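Side-chain contacts in NAD-dependent benzaldehyde dehydrogenase (Legionella pneumophila, PDB 3RHE), which is of uncertain function, possibly oxidising benzaldehyde with NAD, and belongs to the glyoxalase/bleomycin-resistance (VOC) family: residues E22-L27 with L48-W53; P7-F12 with F39-M44; F73-N78 with D82-Q87; V109-D112 with H116-R119. All coordinates share one frame; numbering follows the deposited sequence.

Contact 1: residues E22-L27 with L48-W53; sequences EFYKNL and LRLGLW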
loop_
_atom_site.group_PDB
_atom_site.type_symbol
_atom_site.label_atom_id
_atom_site.label_comp_id
_atom_site.label_asym_id
_atom_site.label_seq_id
_atom_site.Cartn_x
_atom_site.Cartn_y
_atom_site.Cartn_z
ATOM N N GLU A 22 -14.320 8.150 -7.680
ATOM C CA GLU A 22 -15.472 9.049 -7.704
ATOM C C GLU A 22 -16.207 9.003 -6.371
ATOM O O GLU A 22 -16.635 10.044 -5.845
ATOM C CB GLU A 22 -16.423 8.689 -8.846
ATOM C CG GLU A 22 -15.897 9.053 -10.231
ATOM C CD GLU A 22 -15.581 10.535 -10.369
ATOM O OE1 GLU A 22 -16.490 11.370 -10.141
ATOM O OE2 GLU A 22 -14.418 10.862 -10.708
ATOM N N PHE A 23 -16.363 7.794 -5.835
ATOM C CA PHE A 23 -16.974 7.632 -4.525
ATOM C C PHE A 23 -16.246 8.495 -3.496
ATOM O O PHE A 23 -16.854 9.279 -2.792
ATOM C CB PHE A 23 -16.965 6.164 -4.083
ATOM C CG PHE A 23 -17.509 5.950 -2.691
ATOM C CD1 PHE A 23 -18.881 5.864 -2.471
ATOM C CD2 PHE A 23 -16.657 5.857 -1.609
ATOM C CE1 PHE A 23 -19.383 5.670 -1.195
ATOM C CE2 PHE A 23 -17.143 5.668 -0.339
ATOM C CZ PHE A 23 -18.518 5.571 -0.126
ATOM N N TYR A 24 -14.928 8.361 -3.436
ATOM C CA TYR A 24 -14.139 9.081 -2.443
ATOM C C TYR A 24 -14.018 10.598 -2.709
ATOM O O TYR A 24 -14.062 11.403 -1.777
ATOM C CB TYR A 24 -12.775 8.397 -2.251
ATOM C CG TYR A 24 -12.909 7.167 -1.383
ATOM C CD1 TYR A 24 -13.047 7.289 -0.012
ATOM C CD2 TYR A 24 -12.952 5.887 -1.937
ATOM C CE1 TYR A 24 -13.199 6.181 0.797
ATOM C CE2 TYR A 24 -13.098 4.758 -1.130
ATOM C CZ TYR A 24 -13.221 4.921 0.234
ATOM O OH TYR A 24 -13.374 3.834 1.055
ATOM N N LYS A 25 -13.887 10.986 -3.974
ATOM C CA LYS A 25 -13.896 12.402 -4.311
ATOM C C LYS A 25 -15.177 13.032 -3.755
ATOM O O LYS A 25 -15.142 14.094 -3.144
ATOM C CB LYS A 25 -13.797 12.609 -5.824
ATOM C CG LYS A 25 -14.362 13.950 -6.317
ATOM C CD LYS A 25 -13.568 15.131 -5.778
ATOM C CE LYS A 25 -14.238 16.478 -6.089
ATOM N NZ LYS A 25 -15.438 16.747 -5.225
ATOM N N ASN A 26 -16.297 12.343 -3.943
ATOM C CA ASN A 26 -17.592 12.816 -3.468
ATOM C C ASN A 26 -17.664 12.806 -1.950
ATOM O O ASN A 26 -18.092 13.788 -1.329
ATOM C CB ASN A 26 -18.711 11.945 -4.043
ATOM C CG ASN A 26 -20.094 12.491 -3.744
ATOM O OD1 ASN A 26 -20.985 11.756 -3.311
ATOM N ND2 ASN A 26 -20.285 13.786 -3.981
ATOM N N LEU A 27 -17.252 11.688 -1.354
ATOM C CA LEU A 27 -17.309 11.546 0.089
ATOM C C LEU A 27 -16.456 12.598 0.775
ATOM O O LEU A 27 -16.881 13.237 1.733
ATOM C CB LEU A 27 -16.860 10.149 0.529
ATOM C CG LEU A 27 -16.874 9.939 2.050
ATOM C CD1 LEU A 27 -17.234 8.516 2.419
ATOM C CD2 LEU A 27 -15.553 10.322 2.689
ATOM N N LEU A 48 -3.580 12.140 6.701
ATOM C CA LEU A 48 -3.754 10.729 6.362
ATOM C C LEU A 48 -3.765 10.520 4.846
ATOM O O LEU A 48 -4.383 11.287 4.099
ATOM C CB LEU A 48 -5.017 10.141 7.004
ATOM C CG LEU A 48 -5.188 8.628 6.793
ATOM C CD1 LEU A 48 -5.649 7.921 8.069
ATOM C CD2 LEU A 48 -6.125 8.324 5.611
ATOM N N ARG A 49 -3.067 9.486 4.395
ATOM C CA ARG A 49 -3.011 9.169 2.974
ATOM C C ARG A 49 -3.785 7.886 2.676
ATOM O O ARG A 49 -3.566 6.856 3.316
ATOM C CB ARG A 49 -1.556 9.026 2.513
ATOM C CG ARG A 49 -0.732 10.300 2.640
ATOM C CD ARG A 49 0.582 10.193 1.845
ATOM N NE ARG A 49 1.402 9.068 2.286
ATOM C CZ ARG A 49 2.400 8.539 1.580
ATOM N NH1 ARG A 49 2.698 9.023 0.383
ATOM N NH2 ARG A 49 3.096 7.515 2.064
ATOM N N LEU A 50 -4.679 7.954 1.701
ATOM C CA LEU A 50 -5.510 6.812 1.331
ATOM C C LEU A 50 -5.334 6.456 -0.142
ATOM O O LEU A 50 -5.594 7.284 -1.039
ATOM C CB LEU A 50 -6.986 7.095 1.628
ATOM C CG LEU A 50 -7.996 6.067 1.110
ATOM C CD1 LEU A 50 -7.912 4.770 1.904
ATOM C CD2 LEU A 50 -9.418 6.639 1.173
ATOM N N GLY A 51 -4.869 5.230 -0.382
ATOM C CA GLY A 51 -4.730 4.705 -1.726
ATOM C C GLY A 51 -5.799 3.687 -2.105
ATOM O O GLY A 51 -6.183 2.809 -1.316
ATOM N N LEU A 52 -6.283 3.810 -3.336
ATOM C CA LEU A 52 -7.244 2.875 -3.897
ATOM C C LEU A 52 -6.551 2.107 -5.028
ATOM O O LEU A 52 -6.196 2.690 -6.051
ATOM C CB LEU A 52 -8.460 3.629 -4.429
ATOM C CG LEU A 52 -9.089 4.643 -3.460
ATOM C CD1 LEU A 52 -10.127 5.517 -4.187
ATOM C CD2 LEU A 52 -9.709 3.944 -2.232
ATOM N N TRP A 53 -6.388 0.802 -4.840
ATOM C CA TRP A 53 -5.540 -0.020 -5.692
ATOM C C TRP A 53 -6.321 -1.190 -6.310
ATOM O O TRP A 53 -6.954 -1.984 -5.598
ATOM C CB TRP A 53 -4.360 -0.513 -4.838
ATOM C CG TRP A 53 -3.151 -1.011 -5.571
ATOM C CD1 TRP A 53 -2.845 -0.848 -6.900
ATOM C CD2 TRP A 53 -2.053 -1.730 -4.990
ATOM N NE1 TRP A 53 -1.626 -1.451 -7.183
ATOM C CE2 TRP A 53 -1.123 -1.994 -6.027
ATOM C CE3 TRP A 53 -1.774 -2.192 -3.695
ATOM C CZ2 TRP A 53 0.064 -2.694 -5.804
ATOM C CZ3 TRP A 53 -0.588 -2.896 -3.479
ATOM C CH2 TRP A 53 0.311 -3.138 -4.531
#
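Tyr24 carries this contact from the helix side, with Leu50 and Leu52 as its partners on the strand. Its phenol ring points from the helix at the sheet and is met by one methyl of Leu50 and by both methyls of Leu52. The CD2 methyl of Leu50 sits over one face, offset toward the rim near CE1 and CD1; at 4.1 Å from the Tyr24 ring centroid and 23° off the ring normal, it makes a CH-pi contact. Leu52 grips a different part of the ring: its CD1 lies 3.6 Å from Tyr24 CD2, and its CD2 lies 3.7 Å from Tyr24 CE2, both methyls meeting the CD2-CE2 part of the ring obliquely. The two leucines alternate with Gly51 and therefore project from the same face of the strand. In Leu50 the CG lies opposite the backbone N (chi1 172°), the setting from which its CD2 reaches over the ring face.

The other face of the Tyr24 ring belongs to the helix itself, where CD2 of Phe23 stands 3.7 Å above the centre. Here the packing gives way to the surface: Tyr24 is partly exposed and Phe23 exposed, whereas both leucines are buried.

Phe12 of strand 8-14 and Phe42 of strand 39-43 also touch Tyr24. Strand 49-54 runs between those two, parallel to the first and antiparallel to the second, and helix 17-28 packs on the face of these strands that carries Phe12, Phe42, Leu50 and Leu52.

Contact 2: residues P7-F12 with F39-M44; sequences PNLVLF and FAMFVM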
loop_
_atom_site.group_PDB
_atom_site.type_symbol
_atom_site.label_atom_id
_atom_site.label_comp_id
_atom_site.label_asym_id
_atom_site.label_seq_id
_atom_site.Cartn_x
_atom_site.Cartn_y
_atom_site.Cartn_z
ATOM N N PRO A 7 4.736 9.127 5.673
ATOM C CA PRO A 7 5.160 7.837 5.102
ATOM C C PRO A 7 4.010 6.841 5.147
ATOM O O PRO A 7 3.965 5.878 4.384
ATOM C CB PRO A 7 6.239 7.348 6.068
ATOM C CG PRO A 7 6.472 8.460 7.051
ATOM C CD PRO A 7 5.305 9.362 7.009
ATOM N N ASN A 8 3.089 7.072 6.068
ATOM C CA ASN A 8 2.007 6.130 6.254
ATOM C C ASN A 8 0.966 6.231 5.150
ATOM O O ASN A 8 0.640 7.319 4.651
ATOM C CB ASN A 8 1.422 6.246 7.661
ATOM C CG ASN A 8 2.279 5.518 8.694
ATOM O OD1 ASN A 8 2.734 4.405 8.450
ATOM N ND2 ASN A 8 2.514 6.149 9.826
ATOM N N LEU A 9 0.477 5.075 4.737
ATOM C CA LEU A 9 -0.474 5.025 3.650
ATOM C C LEU A 9 -1.431 3.862 3.857
ATOM O O LEU A 9 -1.015 2.713 3.984
ATOM C CB LEU A 9 0.268 4.902 2.319
ATOM C CG LEU A 9 -0.510 4.566 1.042
ATOM C CD1 LEU A 9 -1.538 5.652 0.688
ATOM C CD2 LEU A 9 0.488 4.359 -0.103
ATOM N N VAL A 10 -2.717 4.173 3.899
ATOM C CA VAL A 10 -3.751 3.151 3.990
ATOM C C VAL A 10 -4.107 2.740 2.566
ATOM O O VAL A 10 -4.409 3.584 1.736
ATOM C CB VAL A 10 -4.983 3.692 4.734
ATOM C CG1 VAL A 10 -6.107 2.644 4.786
ATOM C CG2 VAL A 10 -4.580 4.128 6.138
ATOM N N LEU A 11 -4.038 1.446 2.284
ATOM C CA LEU A 11 -4.291 0.931 0.951
ATOM C C LEU A 11 -5.570 0.108 0.947
ATOM O O LEU A 11 -5.669 -0.887 1.643
ATOM C CB LEU A 11 -3.121 0.048 0.489
ATOM C CG LEU A 11 -2.053 0.472 -0.520
ATOM C CD1 LEU A 11 -2.054 1.948 -0.858
ATOM C CD2 LEU A 11 -0.665 -0.032 -0.072
ATOM N N PHE A 12 -6.547 0.531 0.156
ATOM C CA PHE A 12 -7.773 -0.228 -0.022
ATOM C C PHE A 12 -7.710 -0.978 -1.354
ATOM O O PHE A 12 -7.479 -0.372 -2.405
ATOM C CB PHE A 12 -8.984 0.722 -0.023
ATOM C CG PHE A 12 -9.495 1.074 1.357
ATOM C CD1 PHE A 12 -8.821 0.656 2.499
ATOM C CD2 PHE A 12 -10.634 1.840 1.508
ATOM C CE1 PHE A 12 -9.293 0.992 3.780
ATOM C CE2 PHE A 12 -11.112 2.177 2.776
ATOM C CZ PHE A 12 -10.438 1.750 3.909
ATOM N N PHE A 39 -4.815 2.924 -9.943
ATOM C CA PHE A 39 -4.518 3.460 -8.614
ATOM C C PHE A 39 -4.973 4.909 -8.473
ATOM O O PHE A 39 -4.837 5.700 -9.406
ATOM C CB PHE A 39 -3.011 3.356 -8.336
ATOM C CG PHE A 39 -2.619 3.730 -6.931
ATOM C CD1 PHE A 39 -2.058 4.969 -6.662
ATOM C CD2 PHE A 39 -2.807 2.842 -5.879
ATOM C CE1 PHE A 39 -1.694 5.317 -5.375
ATOM C CE2 PHE A 39 -2.451 3.186 -4.580
ATOM C CZ PHE A 39 -1.892 4.422 -4.328
ATOM N N ALA A 40 -5.525 5.252 -7.311
ATOM C CA ALA A 40 -5.777 6.652 -6.983
ATOM C C ALA A 40 -5.313 6.924 -5.560
ATOM O O ALA A 40 -5.345 6.030 -4.704
ATOM C CB ALA A 40 -7.246 7.007 -7.162
HETATM N N MSE A 41 -4.849 8.138 -5.310
HETATM C CA MSE A 41 -4.428 8.500 -3.972
HETATM C C MSE A 41 -5.057 9.796 -3.483
HETATM O O MSE A 41 -5.039 10.809 -4.192
HETATM C CB MSE A 41 -2.913 8.625 -3.884
HETATM C CG MSE A 41 -2.501 9.186 -2.532
HETATM SE SE MSE A 41 -0.767 8.618 -1.943
HETATM C CE MSE A 41 0.304 9.659 -3.196
ATOM N N PHE A 42 -5.585 9.755 -2.263
ATOM C CA PHE A 42 -6.139 10.937 -1.600
ATOM C C PHE A 42 -5.292 11.278 -0.386
ATOM O O PHE A 42 -4.833 10.396 0.348
ATOM C CB PHE A 42 -7.598 10.719 -1.161
ATOM C CG PHE A 42 -8.573 10.599 -2.297
ATOM C CD1 PHE A 42 -8.777 9.384 -2.930
ATOM C CD2 PHE A 42 -9.295 11.700 -2.724
ATOM C CE1 PHE A 42 -9.678 9.267 -3.970
ATOM C CE2 PHE A 42 -10.200 11.595 -3.764
ATOM C CZ PHE A 42 -10.391 10.371 -4.393
ATOM N N VAL A 43 -5.079 12.567 -0.177
ATOM C CA VAL A 43 -4.350 13.024 0.980
ATOM C C VAL A 43 -5.220 13.970 1.786
ATOM O O VAL A 43 -5.691 14.982 1.267
ATOM C CB VAL A 43 -3.044 13.715 0.572
ATOM C CG1 VAL A 43 -2.381 14.331 1.783
ATOM C CG2 VAL A 43 -2.127 12.718 -0.112
HETATM N N MSE A 44 -5.443 13.621 3.052
HETATM C CA MSE A 44 -6.259 14.439 3.938
HETATM C C MSE A 44 -5.536 15.709 4.348
HETATM O O MSE A 44 -4.336 15.702 4.592
HETATM C CB MSE A 44 -6.616 13.671 5.206
HETATM C CG MSE A 44 -7.166 12.296 4.963
HETATM SE SE MSE A 44 -8.699 12.345 3.761
HETATM C CE MSE A 44 -9.135 10.446 3.864
#
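Leu9, Phe39 and Met41 bury the most surface here, although the strands they come from are not bonded to each other. Leu9 points toward the other strand and brings its CD1 methyl to 4.0 Å from the SE atom of Met41, which is present as selenomethionine. The Met41 chain runs nearly extended through chi1 (172°) and chi2 (151°), which carries SE to the leucine; the bend at chi3 only swings the CE methyl.

Strand 49-54 lies between the two partners in the sheet, and the side chains reach each other over it. They occupy the face turned away from helix 17-28, the inner side of a curved sheet such as is found in VOC-family proteins, where that side commonly lines the binding cavity. Whether these residues meet a ligand is not known.

Phe39 is approached at its rim. The CD1 methyl of Leu11 stands near the plane of the ring, 3.9 Å from Phe39 CE2, and the two side chains cross at about a right angle. An edge-to-face stack with Trp53 gives the same phenylalanine an aromatic neighbour from the intervening strand. The Leu11 side chain also touches Glu70 and Ser72 of strand 69-74.

Contact 3: residues F73-N78 with D82-Q87; sequences FQVNSN and DEIHRQ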
loop_
_atom_site.group_PDB
_atom_site.type_symbol
_atom_site.label_atom_id
_atom_site.label_comp_id
_atom_site.label_asym_id
_atom_site.label_seq_id
_atom_site.Cartn_x
_atom_site.Cartn_y
_atom_site.Cartn_z
ATOM N N PHE A 73 3.883 1.432 4.713
ATOM C CA PHE A 73 4.902 2.337 5.221
ATOM C C PHE A 73 5.845 2.649 4.064
ATOM O O PHE A 73 6.563 1.766 3.608
ATOM C CB PHE A 73 5.744 1.662 6.315
ATOM C CG PHE A 73 4.944 0.993 7.412
ATOM C CD1 PHE A 73 4.915 1.533 8.694
ATOM C CD2 PHE A 73 4.251 -0.187 7.176
ATOM C CE1 PHE A 73 4.192 0.921 9.709
ATOM C CE2 PHE A 73 3.532 -0.802 8.181
ATOM C CZ PHE A 73 3.502 -0.248 9.453
ATOM N N GLN A 74 5.843 3.892 3.594
ATOM C CA GLN A 74 6.718 4.303 2.506
ATOM C C GLN A 74 8.071 4.732 3.074
ATOM O O GLN A 74 8.128 5.547 4.000
ATOM C CB GLN A 74 6.098 5.442 1.696
ATOM C CG GLN A 74 6.877 5.760 0.426
ATOM C CD GLN A 74 6.305 6.938 -0.351
ATOM O OE1 GLN A 74 5.166 7.357 -0.131
ATOM N NE2 GLN A 74 7.106 7.484 -1.263
ATOM N N VAL A 75 9.152 4.160 2.547
ATOM C CA VAL A 75 10.493 4.510 3.036
ATOM C C VAL A 75 11.373 5.076 1.927
ATOM O O VAL A 75 11.012 5.041 0.745
ATOM C CB VAL A 75 11.209 3.319 3.756
ATOM C CG1 VAL A 75 10.387 2.866 4.938
ATOM C CG2 VAL A 75 11.442 2.157 2.794
ATOM N N ASN A 76 12.536 5.579 2.324
ATOM C CA ASN A 76 13.374 6.403 1.461
ATOM C C ASN A 76 14.150 5.675 0.341
ATOM O O ASN A 76 14.460 6.270 -0.698
ATOM C CB ASN A 76 14.337 7.235 2.331
ATOM C CG ASN A 76 15.510 6.410 2.872
ATOM O OD1 ASN A 76 15.417 5.756 3.922
ATOM N ND2 ASN A 76 16.622 6.453 2.158
ATOM N N SER A 77 14.473 4.405 0.537
ATOM C CA SER A 77 15.323 3.714 -0.430
ATOM C C SER A 77 15.149 2.213 -0.360
ATOM O O SER A 77 14.594 1.691 0.610
ATOM C CB SER A 77 16.799 4.048 -0.165
ATOM O OG SER A 77 17.169 3.627 1.139
ATOM N N ASN A 78 15.665 1.520 -1.376
ATOM C CA ASN A 78 15.633 0.068 -1.407
ATOM C C ASN A 78 16.416 -0.516 -0.242
ATOM O O ASN A 78 16.029 -1.532 0.335
ATOM C CB ASN A 78 16.183 -0.460 -2.739
ATOM C CG ASN A 78 15.235 -0.214 -3.899
ATOM O OD1 ASN A 78 14.229 0.480 -3.759
ATOM N ND2 ASN A 78 15.557 -0.784 -5.055
ATOM N N ASP A 82 15.289 -3.150 2.675
ATOM C CA ASP A 82 16.028 -4.340 3.111
ATOM C C ASP A 82 16.319 -4.307 4.607
ATOM O O ASP A 82 16.224 -5.323 5.292
ATOM C CB ASP A 82 17.349 -4.490 2.341
ATOM C CG ASP A 82 17.134 -4.875 0.895
ATOM O OD1 ASP A 82 16.137 -5.577 0.607
ATOM O OD2 ASP A 82 17.952 -4.468 0.052
ATOM N N GLU A 83 16.684 -3.136 5.108
ATOM C CA GLU A 83 16.999 -3.001 6.529
ATOM C C GLU A 83 15.769 -3.329 7.382
ATOM O O GLU A 83 15.873 -4.058 8.364
ATOM C CB GLU A 83 17.547 -1.601 6.816
ATOM C CG GLU A 83 17.631 -1.187 8.289
ATOM C CD GLU A 83 18.504 -2.112 9.134
ATOM O OE1 GLU A 83 19.374 -2.822 8.584
ATOM O OE2 GLU A 83 18.314 -2.116 10.367
ATOM N N ILE A 84 14.595 -2.811 7.006
ATOM C CA ILE A 84 13.400 -3.124 7.780
ATOM C C ILE A 84 13.047 -4.603 7.649
ATOM O O ILE A 84 12.571 -5.224 8.591
ATOM C CB ILE A 84 12.184 -2.252 7.385
ATOM C CG1 ILE A 84 12.518 -0.767 7.544
ATOM C CG2 ILE A 84 10.979 -2.636 8.242
ATOM C CD1 ILE A 84 11.473 0.178 6.998
ATOM N N HIS A 85 13.274 -5.173 6.469
ATOM C CA HIS A 85 13.016 -6.592 6.296
ATOM C C HIS A 85 13.846 -7.428 7.273
ATOM O O HIS A 85 13.354 -8.383 7.868
ATOM C CB HIS A 85 13.316 -7.038 4.867
ATOM C CG HIS A 85 13.117 -8.506 4.659
ATOM N ND1 HIS A 85 14.166 -9.386 4.499
ATOM C CD2 HIS A 85 11.989 -9.255 4.619
ATOM C CE1 HIS A 85 13.693 -10.610 4.353
ATOM N NE2 HIS A 85 12.374 -10.559 4.428
ATOM N N ARG A 86 15.114 -7.063 7.423
ATOM C CA ARG A 86 15.982 -7.728 8.385
ATOM C C ARG A 86 15.446 -7.596 9.810
ATOM O O ARG A 86 15.372 -8.579 10.544
ATOM C CB ARG A 86 17.396 -7.156 8.295
ATOM C CG ARG A 86 18.375 -7.804 9.252
ATOM C CD ARG A 86 19.804 -7.488 8.861
ATOM N NE ARG A 86 20.163 -6.092 9.103
ATOM C CZ ARG A 86 21.401 -5.617 8.978
ATOM N NH1 ARG A 86 22.389 -6.434 8.623
ATOM N NH2 ARG A 86 21.658 -4.332 9.211
ATOM N N GLN A 87 15.060 -6.383 10.200
ATOM C CA GLN A 87 14.512 -6.169 11.539
ATOM C C GLN A 87 13.268 -7.032 11.775
ATOM O O GLN A 87 13.125 -7.654 12.830
ATOM C CB GLN A 87 14.158 -4.693 11.771
ATOM C CG GLN A 87 15.341 -3.754 11.903
ATOM C CD GLN A 87 14.921 -2.294 11.887
ATOM O OE1 GLN A 87 15.726 -1.401 11.610
ATOM N NE2 GLN A 87 13.652 -2.044 12.176
#
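Val75 lays its CG1 methyl against the CD1 tip of Ile84, 3.6 Å away, and the two side chains slide past each other in opposite directions. The contact closes a strand-to-helix connection: the chain leaves strand 69-74, turns at Ser77 in the N-cap position, and folds back as helix 78-90 alongside the residues it has just left. In Ile84, CD1 anti to CA (chi2 172°) stretches the side chain out to Val75. Met80 and Val81 of the same helix also touch Val75, so the valine meets several parts of the helix's early turns.

Ser77 OG caps the backbone N of Met80. One step on, the helix's own bonding begins to cross the contact, as Asp82 N donates to Asn78 O over 2.9 Å with an N-H...O angle of 159°. The carboxylate of Asp82 comes close to the same carbonyl oxygen without bonding to it, OD2 lying 3.5 Å from Asn78 O; its polar partner is elsewhere, with OD1 hydrogen-bonded to Tyr106 OH.

No residue in this touching set is fully buried. Within the helix, Arg86 NH2 makes a 2.8 Å salt bridge with Glu83 OE1, using the oxygen's syn lone pair, although that oxygen lies 28° out of the guanidinium plane.

Contact 4: residues V109-D112 with H116-R119; sequences VGVD and HRLR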
loop_
_atom_site.group_PDB
_atom_site.type_symbol
_atom_site.label_atom_id
_atom_site.label_comp_id
_atom_site.label_asym_id
_atom_site.label_seq_id
_atom_site.Cartn_x
_atom_site.Cartn_y
_atom_site.Cartn_z
ATOM N N VAL A 109 5.915 -7.668 2.167
ATOM C CA VAL A 109 4.741 -7.585 3.050
ATOM C C VAL A 109 4.699 -8.639 4.146
ATOM O O VAL A 109 5.019 -9.811 3.924
ATOM C CB VAL A 109 3.373 -7.464 2.286
ATOM C CG1 VAL A 109 3.470 -7.944 0.877
ATOM C CG2 VAL A 109 2.204 -8.140 3.051
ATOM N N GLY A 110 4.338 -8.185 5.339
ATOM C CA GLY A 110 4.111 -9.067 6.461
ATOM C C GLY A 110 2.644 -9.078 6.851
ATOM O O GLY A 110 1.822 -8.398 6.231
ATOM N N VAL A 111 2.309 -9.865 7.866
ATOM C CA VAL A 111 0.953 -9.857 8.408
ATOM C C VAL A 111 0.998 -9.874 9.918
ATOM O O VAL A 111 1.947 -10.387 10.522
ATOM C CB VAL A 111 0.113 -11.066 7.945
ATOM C CG1 VAL A 111 -0.207 -10.960 6.466
ATOM C CG2 VAL A 111 0.813 -12.387 8.287
ATOM N N ASP A 112 -0.034 -9.319 10.532
ATOM C CA ASP A 112 -0.124 -9.348 11.977
ATOM C C ASP A 112 -0.825 -10.645 12.406
ATOM O O ASP A 112 -1.209 -11.435 11.552
ATOM C CB ASP A 112 -0.784 -8.056 12.509
ATOM C CG ASP A 112 -2.296 -8.025 12.346
ATOM O OD1 ASP A 112 -2.886 -8.968 11.786
ATOM O OD2 ASP A 112 -2.910 -7.023 12.805
ATOM N N HIS A 116 -3.923 -9.022 9.098
ATOM C CA HIS A 116 -3.874 -7.706 8.468
ATOM C C HIS A 116 -2.517 -7.552 7.782
ATOM O O HIS A 116 -1.472 -7.777 8.403
ATOM C CB HIS A 116 -4.094 -6.596 9.497
ATOM C CG HIS A 116 -5.384 -6.723 10.254
ATOM N ND1 HIS A 116 -6.618 -6.595 9.651
ATOM C CD2 HIS A 116 -5.631 -6.969 11.565
ATOM C CE1 HIS A 116 -7.571 -6.760 10.553
ATOM N NE2 HIS A 116 -6.997 -6.989 11.725
ATOM N N ARG A 117 -2.537 -7.191 6.501
ATOM C CA ARG A 117 -1.296 -7.007 5.744
ATOM C C ARG A 117 -0.600 -5.677 6.047
ATOM O O ARG A 117 -1.233 -4.616 6.168
ATOM C CB ARG A 117 -1.540 -7.144 4.240
ATOM C CG ARG A 117 -1.933 -8.543 3.784
ATOM C CD ARG A 117 -2.324 -8.543 2.312
ATOM N NE ARG A 117 -2.527 -9.890 1.787
ATOM C CZ ARG A 117 -2.583 -10.186 0.490
ATOM N NH1 ARG A 117 -2.458 -9.225 -0.427
ATOM N NH2 ARG A 117 -2.765 -11.445 0.111
ATOM N N LEU A 118 0.715 -5.759 6.153
ATOM C CA LEU A 118 1.559 -4.634 6.506
ATOM C C LEU A 118 2.642 -4.560 5.435
ATOM O O LEU A 118 3.453 -5.470 5.312
ATOM C CB LEU A 118 2.207 -4.895 7.869
ATOM C CG LEU A 118 1.257 -5.175 9.046
ATOM C CD1 LEU A 118 2.051 -5.493 10.299
ATOM C CD2 LEU A 118 0.374 -3.981 9.303
ATOM N N ARG A 119 2.663 -3.482 4.664
ATOM C CA ARG A 119 3.576 -3.409 3.537
ATOM C C ARG A 119 4.630 -2.329 3.709
ATOM O O ARG A 119 4.324 -1.203 4.103
ATOM C CB ARG A 119 2.818 -3.188 2.221
ATOM C CG ARG A 119 3.740 -2.943 1.009
ATOM C CD ARG A 119 2.954 -2.581 -0.264
ATOM N NE ARG A 119 2.000 -3.621 -0.649
ATOM C CZ ARG A 119 2.302 -4.699 -1.359
ATOM N NH1 ARG A 119 3.548 -4.902 -1.770
ATOM N NH2 ARG A 119 1.356 -5.578 -1.659
#
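Strands 109-111 and 117-119 run antiparallel as the two arms of a beta hairpin, their axes 4.5 Å apart at the nearest point. Gly110 and Leu118 form the hydrogen-bonded pair, each N donating to the other's O at 2.9 Å. Val109 with Arg119 and Val111 with Arg117 flank it as non-hydrogen-bonded pairs. A further bond, Asp112 N to His116 O at 3.0 Å, carries the pairing beyond the strands toward the turn.

At that end the side chain of Asp112 joins in. The N-H of His116 reaches Asp112 OD1 from 51° out of the carboxylate plane, with N and OD1 2.9 Å apart, and the same oxygen also accepts the N of Asp114, which makes an Asx turn. The chi1 of 77° places the carboxylate between the backbone N and the carbonyl carbon, folded toward the loop it ties. His116 meets it with the edge of its ring: CD2 lies 3.0 Å from Asp112 OD2, with the carboxylate and ring planes 73° apart.

The valines and arginines share one face of the hairpin. Val111 CG1 rests 4.0 Å from CG of Arg117, the two side chains lying alongside, while CG1 of Val109 sits over one face of the Arg119 guanidinium, off toward its rim.

Both arginines send their charged ends elsewhere, Arg119 to Glu70 in a salt bridge and Arg117 to the carbonyls of Pro60 and Lys61. The hairpin thus uses their hydrocarbon and flat surfaces for packing, and leaves their charge to be balanced or bonded by other parts of the chain, while the turn is closed by the Asp112 N to His116 O bond together with OD1 of Asp112, which accepts two backbone N-H groups.

In the fold
Contacts 1 and 2 share strand 49-54's neighbourhood from opposite faces: contact 1 is the buried, apolar packing of helix 17-28 on the outside, and contact 2 a partly buried meeting of hydrophobic side chains on the inside, their centres about 8 Å apart. Neither has a hydrogen bond across it. Contact 3, at the surface, combines one apolar touch with one backbone helix bond, its salt bridge lying within the helix. Contact 4, also partly buried, is the one dominated by backbone bonding. A backbone bond between Phe73 N and Arg119 O joins contacts 3 and 4, and another from Gln74 N to Pro7 O connects contact 2 to contact 3 through the same sheet.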